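Local coordinates for DPS family protein (Vibrio cholerae O1 biovar El Tor, PDB 3IQ1) that probably binds and oxidises iron as a member of the ferritin-like Dps family, built as a twelve-subunit assembly of four-helix-bundle chains, at residues Gly46-Phe49 with Phe50-Ala54; Val32-Met35 with Asn36-Tyr40; Ser137-Met140 with Ser141-Arg145. All coordinates share one frame; numbering follows the deposited sequence.

Interaction 1. Residues Gly46-Phe49 with Phe50-Ala54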
loop_
_atom_site.group_PDB
_atom_site.type_symbol
_atom_site.label_atom_id
_atom_site.label_comp_id
_atom_site.label_asym_id
_atom_site.label_seq_id
_atom_site.Cartn_x
_atom_site.Cartn_y
_atom_site.Cartn_z
ATOM N N GLY B 46 -4.022 -17.718 -31.657
ATOM C CA GLY B 46 -2.956 -17.199 -32.475
ATOM C C GLY B 46 -2.036 -16.276 -31.685
ATOM O O GLY B 46 -2.168 -16.126 -30.466
ATOM N N LYS B 47 -1.120 -15.629 -32.396
ATOM C CA LYS B 47 -0.045 -14.904 -31.722
ATOM C C LYS B 47 -0.476 -13.658 -30.969
ATOM O O LYS B 47 0.297 -13.137 -30.177
ATOM C CB LYS B 47 1.070 -14.553 -32.700
ATOM C CG LYS B 47 1.926 -15.734 -33.091
ATOM C CD LYS B 47 3.240 -15.268 -33.751
ATOM C CE LYS B 47 4.018 -16.419 -34.328
ATOM N NZ LYS B 47 3.144 -17.223 -35.242
ATOM N N GLU B 48 -1.721 -13.249 -31.163
ATOM C CA GLU B 48 -2.281 -12.139 -30.389
ATOM C C GLU B 48 -2.853 -12.601 -29.086
ATOM O O GLU B 48 -3.368 -11.790 -28.340
ATOM C CB GLU B 48 -3.413 -11.414 -31.110
ATOM C CG GLU B 48 -3.043 -10.714 -32.365
ATOM C CD GLU B 48 -3.713 -11.376 -33.521
ATOM O OE1 GLU B 48 -3.262 -12.511 -33.822
ATOM O OE2 GLU B 48 -4.684 -10.791 -34.083
ATOM N N PHE B 49 -2.753 -13.904 -28.784
ATOM C CA PHE B 49 -3.404 -14.456 -27.626
ATOM C C PHE B 49 -3.227 -13.683 -26.310
ATOM O O PHE B 49 -4.204 -13.348 -25.684
ATOM C CB PHE B 49 -3.038 -15.958 -27.396
ATOM C CG PHE B 49 -3.701 -16.525 -26.192
ATOM C CD1 PHE B 49 -5.018 -16.997 -26.267
ATOM C CD2 PHE B 49 -3.083 -16.501 -24.969
ATOM C CE1 PHE B 49 -5.689 -17.393 -25.158
ATOM C CE2 PHE B 49 -3.740 -16.920 -23.844
ATOM C CZ PHE B 49 -5.061 -17.418 -23.939
ATOM N N PHE B 50 -1.999 -13.471 -25.877
ATOM C CA PHE B 50 -1.785 -12.858 -24.593
ATOM C C PHE B 50 -2.252 -11.425 -24.579
ATOM O O PHE B 50 -2.921 -10.993 -23.638
ATOM C CB PHE B 50 -0.334 -12.968 -24.149
ATOM C CG PHE B 50 0.112 -14.398 -23.900
ATOM C CD1 PHE B 50 -0.464 -15.141 -22.905
ATOM C CD2 PHE B 50 1.123 -14.937 -24.659
ATOM C CE1 PHE B 50 -0.033 -16.457 -22.687
ATOM C CE2 PHE B 50 1.567 -16.227 -24.439
ATOM C CZ PHE B 50 0.966 -16.974 -23.468
ATOM N N GLU B 51 -1.919 -10.707 -25.628
ATOM C CA GLU B 51 -2.241 -9.303 -25.748
ATOM C C GLU B 51 -3.752 -9.065 -25.709
ATOM O O GLU B 51 -4.265 -8.203 -24.962
ATOM C CB GLU B 51 -1.721 -8.782 -27.070
ATOM C CG GLU B 51 -2.110 -7.296 -27.227
ATOM C CD GLU B 51 -1.582 -6.648 -28.466
ATOM O OE1 GLU B 51 -2.360 -5.980 -29.208
ATOM O OE2 GLU B 51 -0.386 -6.825 -28.715
ATOM N N LEU B 52 -4.468 -9.810 -26.533
ATOM C CA LEU B 52 -5.905 -9.607 -26.648
ATOM C C LEU B 52 -6.703 -10.307 -25.564
ATOM O O LEU B 52 -7.756 -9.808 -25.149
ATOM C CB LEU B 52 -6.387 -10.008 -28.048
ATOM C CG LEU B 52 -5.851 -9.180 -29.209
ATOM C CD1 LEU B 52 -6.453 -9.642 -30.541
ATOM C CD2 LEU B 52 -6.115 -7.676 -28.974
ATOM N N HIS B 53 -6.215 -11.429 -25.031
ATOM C CA HIS B 53 -6.852 -12.054 -23.850
ATOM C C HIS B 53 -6.906 -10.984 -22.764
ATOM O O HIS B 53 -7.961 -10.768 -22.149
ATOM C CB HIS B 53 -6.045 -13.289 -23.441
ATOM C CG HIS B 53 -6.630 -14.138 -22.352
ATOM N ND1 HIS B 53 -7.757 -14.927 -22.521
ATOM C CD2 HIS B 53 -6.204 -14.366 -21.089
ATOM C CE1 HIS B 53 -8.009 -15.573 -21.396
ATOM N NE2 HIS B 53 -7.100 -15.241 -20.504
ATOM N N ALA B 54 -5.811 -10.257 -22.608
ATOM C CA ALA B 54 -5.743 -9.212 -21.596
ATOM C C ALA B 54 -6.574 -7.969 -21.991
ATOM O O ALA B 54 -7.308 -7.419 -21.143
ATOM C CB ALA B 54 -4.294 -8.804 -21.291
HETATM O O HOH W 1 0.005 -12.394 -27.637
#

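Interaction 2. Residues Val32-Met35 with Asn36-Tyr40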
loop_
_atom_site.group_PDB
_atom_site.type_symbol
_atom_site.label_atom_id
_atom_site.label_comp_id
_atom_site.label_asym_id
_atom_site.label_seq_id
_atom_site.Cartn_x
_atom_site.Cartn_y
_atom_site.Cartn_z
ATOM N N VAL B 32 -25.655 -7.857 -23.937
ATOM C CA VAL B 32 -25.265 -8.700 -25.063
ATOM C C VAL B 32 -23.834 -8.429 -25.507
ATOM O O VAL B 32 -23.059 -9.363 -25.746
ATOM C CB VAL B 32 -26.244 -8.584 -26.234
ATOM C CG1 VAL B 32 -25.783 -9.458 -27.458
ATOM C CG2 VAL B 32 -27.665 -9.035 -25.822
ATOM N N PHE B 33 -23.435 -7.171 -25.519
ATOM C CA PHE B 33 -22.096 -6.814 -25.921
ATOM C C PHE B 33 -21.048 -7.341 -24.922
ATOM O O PHE B 33 -19.969 -7.806 -25.329
ATOM C CB PHE B 33 -22.056 -5.296 -26.029
ATOM C CG PHE B 33 -20.816 -4.721 -26.692
ATOM C CD1 PHE B 33 -20.364 -5.154 -27.937
ATOM C CD2 PHE B 33 -20.194 -3.643 -26.118
ATOM C CE1 PHE B 33 -19.298 -4.581 -28.567
ATOM C CE2 PHE B 33 -19.090 -3.042 -26.753
ATOM C CZ PHE B 33 -18.650 -3.510 -27.995
ATOM N N TYR B 34 -21.337 -7.208 -23.623
ATOM C CA TYR B 34 -20.471 -7.733 -22.614
ATOM C C TYR B 34 -20.243 -9.248 -22.830
ATOM O O TYR B 34 -19.095 -9.742 -22.769
ATOM C CB TYR B 34 -21.056 -7.470 -21.235
ATOM C CG TYR B 34 -20.354 -8.211 -20.124
ATOM C CD1 TYR B 34 -19.238 -7.656 -19.493
ATOM C CD2 TYR B 34 -20.820 -9.435 -19.676
ATOM C CE1 TYR B 34 -18.607 -8.320 -18.447
ATOM C CE2 TYR B 34 -20.170 -10.112 -18.649
ATOM C CZ TYR B 34 -19.056 -9.549 -18.053
ATOM O OH TYR B 34 -18.377 -10.190 -17.034
HETATM N N MSE B 35 -21.324 -9.954 -23.108
HETATM C CA MSE B 35 -21.287 -11.390 -23.295
HETATM C C MSE B 35 -20.417 -11.690 -24.503
HETATM O O MSE B 35 -19.563 -12.584 -24.449
HETATM C CB MSE B 35 -22.701 -12.005 -23.443
HETATM C CG MSE B 35 -22.772 -13.508 -23.475
HETATM SE SE MSE B 35 -22.259 -14.172 -21.701
HETATM C CE MSE B 35 -20.655 -14.871 -22.197
ATOM N N ASN B 36 -20.636 -10.968 -25.604
ATOM C CA ASN B 36 -19.782 -11.147 -26.779
ATOM C C ASN B 36 -18.297 -10.954 -26.477
ATOM O O ASN B 36 -17.439 -11.703 -26.962
ATOM C CB ASN B 36 -20.189 -10.194 -27.916
ATOM C CG ASN B 36 -21.544 -10.509 -28.524
ATOM O OD1 ASN B 36 -22.107 -11.557 -28.294
ATOM N ND2 ASN B 36 -22.098 -9.539 -29.282
ATOM N N THR B 37 -17.985 -9.937 -25.665
ATOM C CA THR B 37 -16.625 -9.592 -25.306
ATOM C C THR B 37 -16.004 -10.660 -24.394
ATOM O O THR B 37 -14.799 -10.961 -24.525
ATOM C CB THR B 37 -16.552 -8.194 -24.667
ATOM O OG1 THR B 37 -17.201 -7.277 -25.541
ATOM C CG2 THR B 37 -15.089 -7.750 -24.454
ATOM N N ARG B 38 -16.810 -11.266 -23.498
ATOM C CA ARG B 38 -16.342 -12.383 -22.728
ATOM C C ARG B 38 -15.945 -13.523 -23.675
ATOM O O ARG B 38 -14.881 -14.144 -23.498
ATOM C CB ARG B 38 -17.401 -12.824 -21.737
ATOM C CG ARG B 38 -17.599 -11.814 -20.632
ATOM C CD ARG B 38 -16.664 -12.041 -19.548
ATOM N NE ARG B 38 -17.181 -12.993 -18.547
ATOM C CZ ARG B 38 -16.505 -13.332 -17.474
ATOM N NH1 ARG B 38 -15.297 -12.859 -17.293
ATOM N NH2 ARG B 38 -17.027 -14.141 -16.548
ATOM N N GLY B 39 -16.778 -13.784 -24.691
ATOM C CA GLY B 39 -16.460 -14.785 -25.696
ATOM C C GLY B 39 -15.152 -14.443 -26.419
ATOM O O GLY B 39 -14.320 -15.299 -26.695
ATOM N N TYR B 40 -14.986 -13.183 -26.780
ATOM C CA TYR B 40 -13.764 -12.790 -27.479
ATOM C C TYR B 40 -12.519 -13.119 -26.653
ATOM O O TYR B 40 -11.498 -13.589 -27.207
ATOM C CB TYR B 40 -13.770 -11.306 -27.829
ATOM C CG TYR B 40 -14.915 -10.779 -28.704
ATOM C CD1 TYR B 40 -15.643 -11.587 -29.537
ATOM C CD2 TYR B 40 -15.207 -9.414 -28.718
ATOM C CE1 TYR B 40 -16.675 -11.055 -30.344
ATOM C CE2 TYR B 40 -16.182 -8.877 -29.494
ATOM C CZ TYR B 40 -16.944 -9.679 -30.326
ATOM O OH TYR B 40 -17.941 -9.166 -31.126
#

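Interaction 3. Residues Ser137-Met140 with Ser141-Arg145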
loop_
_atom_site.group_PDB
_atom_site.type_symbol
_atom_site.label_atom_id
_atom_site.label_comp_id
_atom_site.label_asym_id
_atom_site.label_seq_id
_atom_site.Cartn_x
_atom_site.Cartn_y
_atom_site.Cartn_z
ATOM N N SER B 137 -28.041 12.977 -18.165
ATOM C CA SER B 137 -27.138 13.604 -19.130
ATOM C C SER B 137 -25.680 13.365 -18.789
ATOM O O SER B 137 -24.872 13.036 -19.662
ATOM C CB SER B 137 -27.381 15.118 -19.181
ATOM O OG SER B 137 -28.584 15.383 -19.860
ATOM N N ALA B 138 -25.343 13.573 -17.530
ATOM C CA ALA B 138 -23.980 13.495 -17.052
ATOM C C ALA B 138 -23.460 12.091 -17.251
ATOM O O ALA B 138 -22.330 11.899 -17.567
ATOM C CB ALA B 138 -23.905 13.907 -15.558
ATOM N N LEU B 139 -24.289 11.086 -16.985
ATOM C CA LEU B 139 -23.877 9.693 -17.199
ATOM C C LEU B 139 -23.569 9.418 -18.661
ATOM O O LEU B 139 -22.558 8.820 -18.989
ATOM C CB LEU B 139 -24.966 8.733 -16.724
ATOM C CG LEU B 139 -24.605 7.250 -16.644
ATOM C CD1 LEU B 139 -23.450 7.075 -15.616
ATOM C CD2 LEU B 139 -25.761 6.299 -16.252
HETATM N N MSE B 140 -24.450 9.858 -19.543
HETATM C CA MSE B 140 -24.242 9.658 -20.982
HETATM C C MSE B 140 -22.968 10.357 -21.438
HETATM O O MSE B 140 -22.219 9.811 -22.242
HETATM C CB MSE B 140 -25.442 10.126 -21.797
HETATM C CG MSE B 140 -26.711 9.356 -21.588
HETATM SE SE MSE B 140 -26.722 7.486 -21.853
HETATM C CE MSE B 140 -26.200 6.998 -20.034
ATOM N N SER B 141 -22.714 11.560 -20.904
ATOM C CA SER B 141 -21.525 12.309 -21.241
ATOM C C SER B 141 -20.250 11.536 -20.927
ATOM O O SER B 141 -19.324 11.434 -21.750
ATOM C CB SER B 141 -21.545 13.653 -20.544
ATOM O OG SER B 141 -20.333 14.375 -20.710
ATOM N N ASP B 142 -20.228 10.980 -19.730
ATOM C CA ASP B 142 -19.104 10.153 -19.298
ATOM C C ASP B 142 -18.927 8.977 -20.259
ATOM O O ASP B 142 -17.802 8.683 -20.684
ATOM C CB ASP B 142 -19.313 9.606 -17.897
ATOM C CG ASP B 142 -19.152 10.657 -16.811
ATOM O OD1 ASP B 142 -18.673 11.772 -17.085
ATOM O OD2 ASP B 142 -19.428 10.328 -15.673
ATOM N N TYR B 143 -20.004 8.265 -20.573
ATOM C CA TYR B 143 -19.900 7.093 -21.410
ATOM C C TYR B 143 -19.424 7.423 -22.815
ATOM O O TYR B 143 -18.565 6.741 -23.391
ATOM C CB TYR B 143 -21.221 6.334 -21.489
ATOM C CG TYR B 143 -21.679 5.640 -20.189
ATOM C CD1 TYR B 143 -20.991 5.795 -18.978
ATOM C CD2 TYR B 143 -22.764 4.837 -20.192
ATOM C CE1 TYR B 143 -21.387 5.133 -17.804
ATOM C CE2 TYR B 143 -23.215 4.212 -19.004
ATOM C CZ TYR B 143 -22.508 4.373 -17.828
ATOM O OH TYR B 143 -22.931 3.730 -16.719
ATOM N N ILE B 144 -19.960 8.512 -23.372
ATOM C CA ILE B 144 -19.622 8.931 -24.731
ATOM C C ILE B 144 -18.150 9.297 -24.801
ATOM O O ILE B 144 -17.412 8.849 -25.687
ATOM C CB ILE B 144 -20.513 10.109 -25.182
ATOM C CG1 ILE B 144 -21.958 9.635 -25.410
ATOM C CG2 ILE B 144 -19.958 10.756 -26.450
ATOM C CD1 ILE B 144 -22.949 10.764 -25.413
ATOM N N ARG B 145 -17.662 10.073 -23.850
ATOM C CA ARG B 145 -16.303 10.568 -24.005
ATOM C C ARG B 145 -15.303 9.391 -23.887
ATOM O O ARG B 145 -14.264 9.377 -24.566
ATOM C CB ARG B 145 -16.010 11.652 -23.003
ATOM C CG ARG B 145 -15.894 11.192 -21.588
ATOM C CD ARG B 145 -15.976 12.373 -20.616
ATOM N NE ARG B 145 -14.785 13.213 -20.726
ATOM C CZ ARG B 145 -14.392 14.097 -19.799
ATOM N NH1 ARG B 145 -13.274 14.772 -19.955
ATOM N NH2 ARG B 145 -15.117 14.307 -18.742
#

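Interaction 1. Residues Gly46-Phe49 with Phe50-Ala54
Leu52 N and His53 N, two amides of the first turn of helix 49-76, are taken up by the carbonyls four residues back. Leu52 N reaches Glu48 O at 2.9 Å. His53 N reaches Phe49 O, also at 2.9 Å. Just ahead of the helix, Phe49 N closes a type I beta turn by bonding to Gly46 O at 2.8 Å. A water donates to Lys47 O at 2.7 Å and accepts from Glu51 N in a longer bond of 3.3 Å, joining the turn to the helix. Together these bonds start the second long helix of the ferritin-like bundle, directly after the loop that follows helix 13-43. The side chains of Phe49, Phe50 and His53 form an aromatic cluster. The Phe49 ring swings away from its own backbone N (chi1 179°) and runs beside the His53 ring, an offset stack with planes 19° apart and CZ over the imidazole face. Toward Phe50 the same ring offers its edge in a T-shaped pair, Phe49 CD2 standing over the phenyl face 3.6 Å from Phe50 CD1. Glu48 lies alongside Leu52, its CB 3.6 Å from Leu52 CD1. Of the polar side-chain atoms, Glu51 OE1 is bonded to Trp157 NE1 of the same chain, and His53 ND1 also has a hydrogen-bond partner outside the two segments. His41 stacks on the His53 ring and gives its ND1 to a hydrogen bond with His53 O. On the subunit boundary, Phe50 meets Lys55 of a second subunit in a cation-pi contact, and Trp157 of that second subunit meets the Phe50 ring.

Interaction 2. Residues Val32-Met35 with Asn36-Tyr40
Helix 13-43, the first long helix of the ferritin-like bundle, carries Tyr34 and Arg38 one turn apart, and their side chains run alongside each other in the same direction. The aliphatic part of Arg38 covers a face of the Tyr34 ring: CG sits 3.9 Å from the ring centroid, 23° off the normal, a CH-pi contact. Bends at chi2 and chi3 then lead the arginine along the phenol, bringing Tyr34 OH over one face of the Arg38 guanidinium, with the two planes 25° apart. The charge is met across a subunit boundary, where Arg38 NH2 forms a salt bridge with Asp68 OD1 of another subunit, and Tyr34 OH has a weak hydrogen bond to Gln64 OE1 of that same subunit. Along the backbone, Phe33 O is gripped twice, by Thr37 N at 2.9 Å and by Thr37 OG1 at 2.8 Å, from opposite faces of its carbonyl plane. With OG1 beside the backbone N of Thr37 (chi1 -52°), the hydroxyl donates back to the preceding turn. Asn36 packs beside Val32, with ND2 4.1 Å from Val32 CG1, and its buried amide is satisfied by Lys95 O and His97 N. Such a contact belongs to a long bundle helix of a Dps-type ferritin-like subunit, with one flank on neighbouring helices and another against a second subunit.

Interaction 3. Residues Ser137-Met140 with Ser141-Arg145
Leu139 and Tyr143, one helical turn apart, meet with the leucine branch over a face of the phenol ring. Tyr143 can be followed outward. Its CB lies 3.7 Å from Met140 O, and CG lies 3.5 Å from Leu139 O. With CG anti to the carbonyl carbon (chi1 -68°), the ring folds back over the preceding turn: CD1 stays near Leu139 O, while CD2, on the other flank, is 4.1 Å from the methyl CE of selenomethionine Met140. Farther out CE1 touches Leu139 CD1 at 3.6 Å. CZ is covered by Leu139 CG, which makes a CH-pi contact 25° off the normal of the Tyr143 ring, and OH lies beside both leucine methyls, nearer CD1. Beneath this pair the backbone is regular alpha helix, Tyr143 N bonding to Leu139 O at 3.1 Å and Ile144 N to Met140 O at 2.8 Å. The turn belongs to helix 134-158, the last helix of the ferritin-like chain; Leu139 and Tyr143 face Glu69 of helix 49-76, whereas Met140 packs on Leu23 and Leu26 of helix 13-43. Ile144 CG1 lies 3.2 Å from Met140 O. Polar groups of the same turns bind other subunits: Ser141 OG is hydrogen-bonded to Glu134 of a neighbouring subunit, and Asp142 OD2 makes a salt bridge with Arg145 of another.

All three contacts are local, within one chain. Interactions 2 and 3 sit inside long helices, 13-43 and 134-158, on opposite sides of the chain's centre with their own centres about 22 Å apart; both are buried. Interaction 1 is partly buried and lies where helix 49-76 begins, some 24 Å from the centre of the chain. Place shapes chemistry: at the helix start a beta turn and a bridging water supplement the helical bonds and aromatic rings cluster, whereas mid-helix one tyrosine in each contact, Tyr34 and Tyr143, is covered by an aliphatic chain one turn away. Helix 49-76 links them, packing on both other helices, and all three contacts reach other subunits.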